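Local coordinates for uncharacterized protein (Bacteroides eggerthii DSM 20697, PDB 4ECO), which is of unknown function but, as a leucine-rich repeat protein, probably binds other proteins along its curved solenoid, at residues A[208-213]-A[251-256]; A[272-277]-A[304-309]; A[330-335]-A[351-356]. All blocks are in the same frame, centred on the assembly; numbering follows the deposited sequence.

Interaction 1: residues A[208-213]-A[251-256]; sequences LRQFYM and LTDVEV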
loop_
_atom_site.group_PDB
_atom_site.type_symbol
_atom_site.label_atom_id
_atom_site.label_comp_id
_atom_site.label_asym_id
_atom_site.label_seq_id
_atom_site.Cartn_x
_atom_site.Cartn_y
_atom_site.Cartn_z
ATOM N N LEU A 208 3.677 17.334 -24.089
ATOM C CA LEU A 208 4.128 16.481 -22.985
ATOM C C LEU A 208 2.956 16.089 -22.092
ATOM O O LEU A 208 2.198 16.950 -21.671
ATOM C CB LEU A 208 5.228 17.188 -22.158
ATOM C CG LEU A 208 6.192 16.308 -21.351
ATOM C CD1 LEU A 208 6.971 15.342 -22.260
ATOM C CD2 LEU A 208 7.166 17.158 -20.544
ATOM N N ARG A 209 2.773 14.785 -21.880
ATOM C CA ARG A 209 1.718 14.194 -21.055
ATOM C C ARG A 209 2.271 13.669 -19.732
ATOM O O ARG A 209 1.656 13.868 -18.681
ATOM C CB ARG A 209 1.049 13.055 -21.812
ATOM C CG ARG A 209 0.500 13.458 -23.147
ATOM C CD ARG A 209 -0.187 12.269 -23.743
ATOM N NE ARG A 209 -0.675 12.531 -25.093
ATOM C CZ ARG A 209 -1.848 13.078 -25.368
ATOM N NH1 ARG A 209 -2.663 13.442 -24.388
ATOM N NH2 ARG A 209 -2.213 13.277 -26.626
ATOM N N GLN A 210 3.459 13.020 -19.777
ATOM C CA GLN A 210 4.110 12.456 -18.585
ATOM C C GLN A 210 5.569 12.945 -18.465
ATOM O O GLN A 210 6.350 12.839 -19.425
ATOM C CB GLN A 210 4.066 10.919 -18.605
ATOM C CG GLN A 210 2.688 10.344 -18.946
ATOM C CD GLN A 210 2.179 9.368 -17.935
ATOM O OE1 GLN A 210 2.884 8.964 -16.999
ATOM N NE2 GLN A 210 0.927 8.969 -18.104
ATOM N N PHE A 211 5.921 13.505 -17.286
ATOM C CA PHE A 211 7.276 13.965 -17.017
ATOM C C PHE A 211 7.748 13.353 -15.704
ATOM O O PHE A 211 7.266 13.719 -14.640
ATOM C CB PHE A 211 7.349 15.499 -17.013
ATOM C CG PHE A 211 8.722 16.122 -16.889
ATOM C CD1 PHE A 211 9.867 15.403 -17.218
ATOM C CD2 PHE A 211 8.869 17.444 -16.491
ATOM C CE1 PHE A 211 11.137 15.978 -17.088
ATOM C CE2 PHE A 211 10.139 18.022 -16.377
ATOM C CZ PHE A 211 11.265 17.289 -16.696
ATOM N N TYR A 212 8.679 12.396 -15.790
ATOM C CA TYR A 212 9.236 11.668 -14.643
ATOM C C TYR A 212 10.708 11.938 -14.452
ATOM O O TYR A 212 11.474 12.041 -15.422
ATOM C CB TYR A 212 9.045 10.150 -14.833
ATOM C CG TYR A 212 7.722 9.578 -14.362
ATOM C CD1 TYR A 212 6.515 10.049 -14.868
ATOM C CD2 TYR A 212 7.682 8.473 -13.514
ATOM C CE1 TYR A 212 5.295 9.504 -14.458
ATOM C CE2 TYR A 212 6.472 7.914 -13.103
ATOM C CZ TYR A 212 5.280 8.433 -13.577
ATOM O OH TYR A 212 4.084 7.880 -13.184
HETATM N N MSE A 213 11.107 12.045 -13.197
HETATM C CA MSE A 213 12.504 12.157 -12.822
HETATM C C MSE A 213 12.665 11.563 -11.449
HETATM O O MSE A 213 11.723 11.573 -10.639
HETATM C CB MSE A 213 13.084 13.584 -12.928
HETATM C CG MSE A 213 12.574 14.610 -11.926
HETATM SE SE MSE A 213 12.683 16.406 -12.758
HETATM C CE MSE A 213 10.778 16.488 -13.291
ATOM N N LEU A 251 0.115 17.902 -19.750
ATOM C CA LEU A 251 0.985 17.326 -18.730
ATOM C C LEU A 251 0.174 17.026 -17.473
ATOM O O LEU A 251 -0.090 17.923 -16.685
ATOM C CB LEU A 251 2.189 18.258 -18.447
ATOM C CG LEU A 251 3.284 17.700 -17.526
ATOM C CD1 LEU A 251 3.819 16.363 -18.003
ATOM C CD2 LEU A 251 4.413 18.673 -17.395
ATOM N N THR A 252 -0.221 15.750 -17.307
ATOM C CA THR A 252 -1.079 15.229 -16.231
ATOM C C THR A 252 -0.326 14.383 -15.208
ATOM O O THR A 252 -0.782 14.257 -14.073
ATOM C CB THR A 252 -2.225 14.361 -16.819
ATOM O OG1 THR A 252 -1.715 13.185 -17.472
ATOM C CG2 THR A 252 -3.121 15.135 -17.761
ATOM N N ASP A 253 0.787 13.758 -15.609
ATOM C CA ASP A 253 1.541 12.888 -14.701
ATOM C C ASP A 253 2.967 13.368 -14.541
ATOM O O ASP A 253 3.727 13.346 -15.501
ATOM C CB ASP A 253 1.525 11.439 -15.199
ATOM C CG ASP A 253 0.160 10.789 -15.205
ATOM O OD1 ASP A 253 -0.706 11.234 -15.987
ATOM O OD2 ASP A 253 -0.023 9.802 -14.475
ATOM N N VAL A 254 3.318 13.833 -13.329
ATOM C CA VAL A 254 4.659 14.337 -13.009
ATOM C C VAL A 254 5.202 13.600 -11.785
ATOM O O VAL A 254 4.485 13.415 -10.799
ATOM C CB VAL A 254 4.693 15.872 -12.815
ATOM C CG1 VAL A 254 6.067 16.333 -12.377
ATOM C CG2 VAL A 254 4.279 16.602 -14.092
ATOM N N GLU A 255 6.477 13.174 -11.861
ATOM C CA GLU A 255 7.170 12.499 -10.763
ATOM C C GLU A 255 8.561 13.114 -10.544
ATOM O O GLU A 255 9.330 13.284 -11.499
ATOM C CB GLU A 255 7.275 11.002 -11.025
ATOM C CG GLU A 255 8.180 10.299 -10.029
ATOM C CD GLU A 255 8.214 8.788 -10.088
ATOM O OE1 GLU A 255 7.208 8.153 -9.706
ATOM O OE2 GLU A 255 9.264 8.235 -10.475
ATOM N N VAL A 256 8.845 13.489 -9.282
ATOM C CA VAL A 256 10.134 13.993 -8.774
ATOM C C VAL A 256 10.424 13.124 -7.550
ATOM O O VAL A 256 10.025 13.450 -6.435
ATOM C CB VAL A 256 10.154 15.510 -8.482
ATOM C CG1 VAL A 256 11.590 15.998 -8.345
ATOM C CG2 VAL A 256 9.422 16.300 -9.563
HETATM O O HOH W 1 1.956 8.002 -14.603
#

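Interaction 2: residues A[272-277]-A[304-309]; sequences LPEMQL and GEKIQI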
loop_
_atom_site.group_PDB
_atom_site.type_symbol
_atom_site.label_atom_id
_atom_site.label_comp_id
_atom_site.label_asym_id
_atom_site.label_seq_id
_atom_site.Cartn_x
_atom_site.Cartn_y
_atom_site.Cartn_z
ATOM N N LEU A 272 1.970 24.538 -13.270
ATOM C CA LEU A 272 1.302 23.688 -14.266
ATOM C C LEU A 272 -0.228 23.859 -14.238
ATOM O O LEU A 272 -0.819 24.034 -13.167
ATOM C CB LEU A 272 1.670 22.198 -14.081
ATOM C CG LEU A 272 3.151 21.799 -14.321
ATOM C CD1 LEU A 272 3.394 20.380 -13.902
ATOM C CD2 LEU A 272 3.588 21.996 -15.786
ATOM N N PRO A 273 -0.904 23.819 -15.407
ATOM C CA PRO A 273 -2.364 24.035 -15.395
ATOM C C PRO A 273 -3.223 22.763 -15.210
ATOM O O PRO A 273 -4.357 22.880 -14.736
ATOM C CB PRO A 273 -2.631 24.636 -16.781
ATOM C CG PRO A 273 -1.530 24.097 -17.668
ATOM C CD PRO A 273 -0.385 23.680 -16.792
ATOM N N GLU A 274 -2.720 21.566 -15.618
ATOM C CA GLU A 274 -3.565 20.377 -15.637
ATOM C C GLU A 274 -2.956 19.116 -14.995
ATOM O O GLU A 274 -3.451 18.012 -15.274
ATOM C CB GLU A 274 -3.918 20.057 -17.111
ATOM C CG GLU A 274 -4.818 21.081 -17.798
ATOM C CD GLU A 274 -6.251 21.164 -17.303
ATOM O OE1 GLU A 274 -6.738 20.182 -16.687
ATOM O OE2 GLU A 274 -6.898 22.204 -17.567
HETATM N N MSE A 275 -1.964 19.260 -14.092
HETATM C CA MSE A 275 -1.332 18.091 -13.435
HETATM C C MSE A 275 -2.367 17.333 -12.584
HETATM O O MSE A 275 -3.118 17.970 -11.851
HETATM C CB MSE A 275 -0.123 18.538 -12.584
HETATM C CG MSE A 275 0.590 17.388 -11.867
HETATM SE SE MSE A 275 2.163 17.986 -10.916
HETATM C CE MSE A 275 1.387 19.254 -9.730
ATOM N N GLN A 276 -2.419 15.993 -12.718
ATOM C CA GLN A 276 -3.370 15.110 -12.016
ATOM C C GLN A 276 -2.651 14.199 -11.038
ATOM O O GLN A 276 -3.066 14.098 -9.887
ATOM C CB GLN A 276 -4.203 14.266 -13.006
ATOM C CG GLN A 276 -5.035 15.112 -13.965
ATOM C CD GLN A 276 -5.936 14.324 -14.868
ATOM O OE1 GLN A 276 -5.535 13.354 -15.505
ATOM N NE2 GLN A 276 -7.151 14.803 -15.035
ATOM N N LEU A 277 -1.576 13.541 -11.483
ATOM C CA LEU A 277 -0.760 12.675 -10.621
ATOM C C LEU A 277 0.539 13.416 -10.239
ATOM O O LEU A 277 1.213 13.999 -11.104
ATOM C CB LEU A 277 -0.464 11.325 -11.325
ATOM C CG LEU A 277 0.381 10.270 -10.581
ATOM C CD1 LEU A 277 0.037 8.869 -11.058
ATOM C CD2 LEU A 277 1.908 10.535 -10.729
ATOM N N GLY A 304 -4.226 22.904 -7.889
ATOM C CA GLY A 304 -4.771 22.276 -6.683
ATOM C C GLY A 304 -6.112 21.621 -6.934
ATOM O O GLY A 304 -6.360 20.476 -6.524
ATOM N N GLU A 305 -6.952 22.344 -7.688
ATOM C CA GLU A 305 -8.267 21.913 -8.139
ATOM C C GLU A 305 -8.219 20.731 -9.117
ATOM O O GLU A 305 -9.270 20.127 -9.372
ATOM C CB GLU A 305 -8.955 23.063 -8.860
ATOM C CG GLU A 305 -9.268 24.289 -8.036
ATOM C CD GLU A 305 -10.086 25.288 -8.834
ATOM O OE1 GLU A 305 -10.878 24.860 -9.707
ATOM O OE2 GLU A 305 -9.944 26.503 -8.578
ATOM N N LYS A 306 -7.030 20.444 -9.717
ATOM C CA LYS A 306 -6.895 19.420 -10.761
ATOM C C LYS A 306 -6.269 18.111 -10.266
ATOM O O LYS A 306 -6.586 17.068 -10.835
ATOM C CB LYS A 306 -6.063 19.948 -11.956
ATOM C CG LYS A 306 -6.650 21.166 -12.685
ATOM C CD LYS A 306 -7.907 20.852 -13.484
ATOM C CE LYS A 306 -8.472 22.073 -14.170
ATOM N NZ LYS A 306 -9.731 21.768 -14.917
ATOM N N ILE A 307 -5.373 18.161 -9.254
ATOM C CA ILE A 307 -4.634 17.001 -8.725
ATOM C C ILE A 307 -5.618 15.931 -8.241
ATOM O O ILE A 307 -6.608 16.238 -7.580
ATOM C CB ILE A 307 -3.651 17.454 -7.608
ATOM C CG1 ILE A 307 -2.544 18.369 -8.222
ATOM C CG2 ILE A 307 -3.028 16.258 -6.896
ATOM C CD1 ILE A 307 -1.745 19.244 -7.281
ATOM N N GLN A 308 -5.353 14.681 -8.617
ATOM C CA GLN A 308 -6.192 13.520 -8.314
ATOM C C GLN A 308 -5.453 12.465 -7.491
ATOM O O GLN A 308 -6.107 11.720 -6.757
ATOM C CB GLN A 308 -6.700 12.878 -9.629
ATOM C CG GLN A 308 -7.723 13.741 -10.366
ATOM C CD GLN A 308 -8.182 13.214 -11.709
ATOM O OE1 GLN A 308 -7.503 12.451 -12.390
ATOM N NE2 GLN A 308 -9.322 13.707 -12.174
ATOM N N ILE A 309 -4.107 12.359 -7.658
ATOM C CA ILE A 309 -3.259 11.359 -6.981
ATOM C C ILE A 309 -2.041 12.039 -6.383
ATOM O O ILE A 309 -1.351 12.763 -7.082
ATOM C CB ILE A 309 -2.831 10.208 -7.952
ATOM C CG1 ILE A 309 -4.037 9.641 -8.744
ATOM C CG2 ILE A 309 -2.059 9.102 -7.211
ATOM C CD1 ILE A 309 -3.686 8.933 -10.019
HETATM O O HOH W 2 -7.504 17.223 -13.619
#

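Interaction 3: residues A[330-335]-A[351-356]; sequences KKLGML and SEIKLA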
loop_
_atom_site.group_PDB
_atom_site.type_symbol
_atom_site.label_atom_id
_atom_site.label_comp_id
_atom_site.label_asym_id
_atom_site.label_seq_id
_atom_site.Cartn_x
_atom_site.Cartn_y
_atom_site.Cartn_z
ATOM N N LYS A 330 -10.571 19.495 -4.657
ATOM C CA LYS A 330 -11.852 18.823 -4.915
ATOM C C LYS A 330 -11.678 17.557 -5.726
ATOM O O LYS A 330 -12.387 16.600 -5.471
ATOM C CB LYS A 330 -12.836 19.768 -5.629
ATOM C CG LYS A 330 -13.050 21.048 -4.823
ATOM C CD LYS A 330 -14.237 21.887 -5.247
ATOM C CE LYS A 330 -14.382 23.095 -4.347
ATOM N NZ LYS A 330 -13.194 23.995 -4.426
ATOM N N LYS A 331 -10.726 17.524 -6.663
ATOM C CA LYS A 331 -10.542 16.350 -7.507
ATOM C C LYS A 331 -9.659 15.260 -6.844
ATOM O O LYS A 331 -9.475 14.212 -7.473
ATOM C CB LYS A 331 -9.940 16.753 -8.871
ATOM C CG LYS A 331 -10.954 17.203 -9.911
ATOM C CD LYS A 331 -10.288 17.508 -11.238
ATOM C CE LYS A 331 -10.983 16.837 -12.392
ATOM N NZ LYS A 331 -10.279 17.092 -13.674
ATOM N N LEU A 332 -9.166 15.456 -5.581
ATOM C CA LEU A 332 -8.288 14.474 -4.923
ATOM C C LEU A 332 -8.983 13.119 -4.680
ATOM O O LEU A 332 -10.065 13.079 -4.102
ATOM C CB LEU A 332 -7.732 15.005 -3.591
ATOM C CG LEU A 332 -6.712 14.116 -2.842
ATOM C CD1 LEU A 332 -5.435 13.891 -3.663
ATOM C CD2 LEU A 332 -6.380 14.711 -1.501
ATOM N N GLY A 333 -8.330 12.032 -5.089
ATOM C CA GLY A 333 -8.869 10.686 -4.931
ATOM C C GLY A 333 -7.928 9.665 -4.320
ATOM O O GLY A 333 -8.367 8.604 -3.850
HETATM N N MSE A 334 -6.620 9.955 -4.337
HETATM C CA MSE A 334 -5.622 9.030 -3.781
HETATM C C MSE A 334 -4.564 9.788 -2.999
HETATM O O MSE A 334 -3.965 10.747 -3.510
HETATM C CB MSE A 334 -4.961 8.195 -4.873
HETATM C CG MSE A 334 -5.862 7.120 -5.460
HETATM SE SE MSE A 334 -5.008 6.181 -6.955
HETATM C CE MSE A 334 -3.450 5.366 -5.983
ATOM N N LEU A 335 -4.357 9.363 -1.732
ATOM C CA LEU A 335 -3.346 9.959 -0.866
ATOM C C LEU A 335 -2.631 8.879 -0.091
ATOM O O LEU A 335 -3.294 8.013 0.516
ATOM C CB LEU A 335 -3.970 10.992 0.083
ATOM C CG LEU A 335 -3.048 11.683 1.078
ATOM C CD1 LEU A 335 -1.969 12.546 0.361
ATOM C CD2 LEU A 335 -3.855 12.500 2.050
ATOM N N SER A 351 -15.821 15.979 3.784
ATOM C CA SER A 351 -16.596 14.851 3.231
ATOM C C SER A 351 -16.705 14.919 1.702
ATOM O O SER A 351 -16.798 13.882 1.048
ATOM C CB SER A 351 -18.010 14.830 3.807
ATOM O OG SER A 351 -18.110 15.322 5.133
ATOM N N GLU A 352 -16.736 16.151 1.152
ATOM C CA GLU A 352 -16.851 16.492 -0.273
ATOM C C GLU A 352 -15.725 15.866 -1.122
ATOM O O GLU A 352 -15.967 15.521 -2.287
ATOM C CB GLU A 352 -16.839 18.008 -0.484
ATOM C CG GLU A 352 -17.979 18.733 0.211
ATOM C CD GLU A 352 -17.974 18.677 1.730
ATOM O OE1 GLU A 352 -16.879 18.599 2.340
ATOM O OE2 GLU A 352 -19.080 18.678 2.314
ATOM N N ILE A 353 -14.496 15.745 -0.553
ATOM C CA ILE A 353 -13.338 15.137 -1.219
ATOM C C ILE A 353 -13.474 13.632 -0.988
ATOM O O ILE A 353 -13.504 13.187 0.155
ATOM C CB ILE A 353 -12.000 15.766 -0.719
ATOM C CG1 ILE A 353 -11.812 17.170 -1.349
ATOM C CG2 ILE A 353 -10.785 14.851 -1.003
ATOM C CD1 ILE A 353 -11.036 18.135 -0.537
ATOM N N LYS A 354 -13.651 12.875 -2.078
ATOM C CA LYS A 354 -13.896 11.441 -2.051
ATOM C C LYS A 354 -12.633 10.646 -2.387
ATOM O O LYS A 354 -12.186 10.655 -3.531
ATOM C CB LYS A 354 -15.028 11.083 -3.036
ATOM C CG LYS A 354 -16.350 11.782 -2.767
ATOM C CD LYS A 354 -17.052 11.242 -1.533
ATOM C CE LYS A 354 -18.305 12.021 -1.252
ATOM N NZ LYS A 354 -18.852 11.670 0.075
ATOM N N LEU A 355 -12.059 9.956 -1.395
ATOM C CA LEU A 355 -10.864 9.157 -1.632
ATOM C C LEU A 355 -11.211 7.692 -1.978
ATOM O O LEU A 355 -12.103 7.094 -1.372
ATOM C CB LEU A 355 -9.902 9.198 -0.422
ATOM C CG LEU A 355 -9.325 10.566 -0.033
ATOM C CD1 LEU A 355 -8.553 10.475 1.244
ATOM C CD2 LEU A 355 -8.417 11.133 -1.113
ATOM N N ALA A 356 -10.487 7.134 -2.963
ATOM C CA ALA A 356 -10.550 5.733 -3.402
ATOM C C ALA A 356 -9.419 4.929 -2.728
ATOM O O ALA A 356 -9.542 3.728 -2.492
ATOM C CB ALA A 356 -10.432 5.655 -4.911
HETATM O O HOH W 3 -12.632 14.018 -4.455
#

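Interaction 1: residues A[208-213]-A[251-256]
Backbone hydrogen bonds from and to Phe211, and from Met213, pair strands 210-213 and 253-256 in parallel. Phe211 N donates to Asp253 O at 2.8 Å, Phe211 O accepts from Glu255 N, and Met213 N reaches Glu255 O. Just ahead of the strands, Arg209 O takes two donors, Thr252 N and the straighter Asp253 N (171° at the hydrogen), so one carbonyl fixes the turn into the second strand.

The polar side chains share one face. The Gln210 amide stacks on the Asp253 carboxylate, their planes 12° apart, with Gln210 OE1 3.3 Å from Asp253 CB. A water joins the row: it donates to Gln210 OE1 and Asp253 OD2 and accepts from Tyr212 OH at 2.6 Å. These residues suit a buried polar row because each offers an oxygen that the water can link. Glu255 CB lies over one face of the Tyr212 ring in a CH-pi contact, 3.7 Å from the centroid; with CG anti to the backbone N (chi1 171°), the carboxylate passes the CD2–CE2 side of that ring, and OE1 is hydrogen-bonded to His115 ND1.

On the face of Phe211, Met213, Val254 and Val256 the side chains are apolar, as a solenoid interior requires. Leu251, just before the strand, adds its CD1, 3.8 Å from Phe211 CB, and selenomethionine Met213 lies alongside Val256, its CG 4.0 Å from Val256 CG1.

Strand 109-111 pairs with the far edge of 210-214, and strand 277-279 with that of 253-257. Helix 135-142 covers the Gln210–Asp253 face, where Arg142 forms a salt bridge with Asp253.

Interaction 2: residues A[272-277]-A[304-309]
The side chains of Gln276 and Gln308 run alongside each other in one direction, and their amides stack with planes 24° apart; Gln276 CD sits 3.5 Å from Gln308 OE1. Gln276 loses the most surface to this contact, and its backbone matters as much as its side chain. Its carbonyl oxygen receives two donors: Gln308 N at 2.7 Å, in the carbonyl plane on a lone pair, and Ile309 N at 3.0 Å, tilted from that plane. Glutamine suits the place because its amide is flat enough to stack and still has both ends to bond: NE2 donates to a water that in turn donates to Lys306 O, while OE1 is held by Arg142.

Lys306 is the second main contributor. Its CB is 3.5 Å from Met275 O, and its CG 3.5 Å from Pro273 O. A bend at chi2 (-70°) then brings CD 3.5 Å from Glu274 OE1. The ammonium forms a long salt bridge, Lys306 NZ to Glu274 OE1 at 3.8 Å. Cut back to an alanine, this position would probably leave the Glu274 carboxylate without its counter-charge and Pro273 O without the methylene beside it.

Leu277 and Ile309 bridge in parallel on the side facing Arg142, their CD1 atoms 3.9 Å apart; on the opposite, inward side the CE methyl of selenomethionine Met275 meets Ile307 CD1.

Segment 272-277 leads into strand 277-279 and segment 304-309, after helix 288-300, into strand 309-311. Strands 253-257 and 334-336 pair on the outer edges, and Arg142 of helix 135-142 packs on Leu277, Gln308 and Ile309.

Interaction 3: residues A[330-335]-A[351-356]
Two successive turns of the leucine-rich repeat solenoid meet here, where segments 330-335 and 351-356 enter strands 334-336 and 354-359. Ile353 packs against the first segment with both of its branches: CG1 lies 3.9 Å from Lys330 CA, and CG2 is 3.6 Å from Leu332 O and also touches Leu332 CB. The beta-branched side chain thus covers the loop on two fronts.

Leu355 reaches over the same segment by its CD2 methyl. With CG anti to the carbonyl carbon (chi1 -62°), the branch turns toward Leu332 and Gly333, and CD2 makes the contact, 3.8 Å from Leu332 CG and 3.6 Å from Gly333 C. The two leucines approach at a slant. Leu332 and Leu355 each take the first leucine place of an LxxLxL-like pattern, whose leucines in this family turn into the solenoid; Ile353, just before the second strand, is buried with them. Phe349, in the connecting loop, packs on Leu332 and Leu335, while Ile310 of strand 309-311 touches the same two leucines from the preceding turn.

Backbone polar groups join the turns as well. Ala356 N donates to Gly333 O at 2.7 Å, and the alanine methyl adds a light contact, Ala356 CB lying 3.8 Å from Gly333 O. Nearer the start of the segments the direct bond gives way to a water, which donates to Lys330 O and Leu332 O and accepts from Lys354 N at 2.8 Å, linking the two segments.

The three contacts follow one another along the chain and along the solenoid. Interactions 1 and 2 have centres 11 Å apart and touch directly: Thr252 O probably accepts hydrogen bonds from Gln276 N (2.7 Å) and Leu277 N. Interaction 2 meets interaction 3, 12 Å away between centres, in the same way, Gln308 O lying 2.8 Å from Gly333 N and close to Met334 N. A carbonyl just before one strand thus probably serves two successive amides at the entry to the next at both steps. Interactions 1 and 3 do not touch, their nearest atoms being about 8 Å apart. The Met213 side chain of interaction 1 lies about 11 Å from the bound sodium ion.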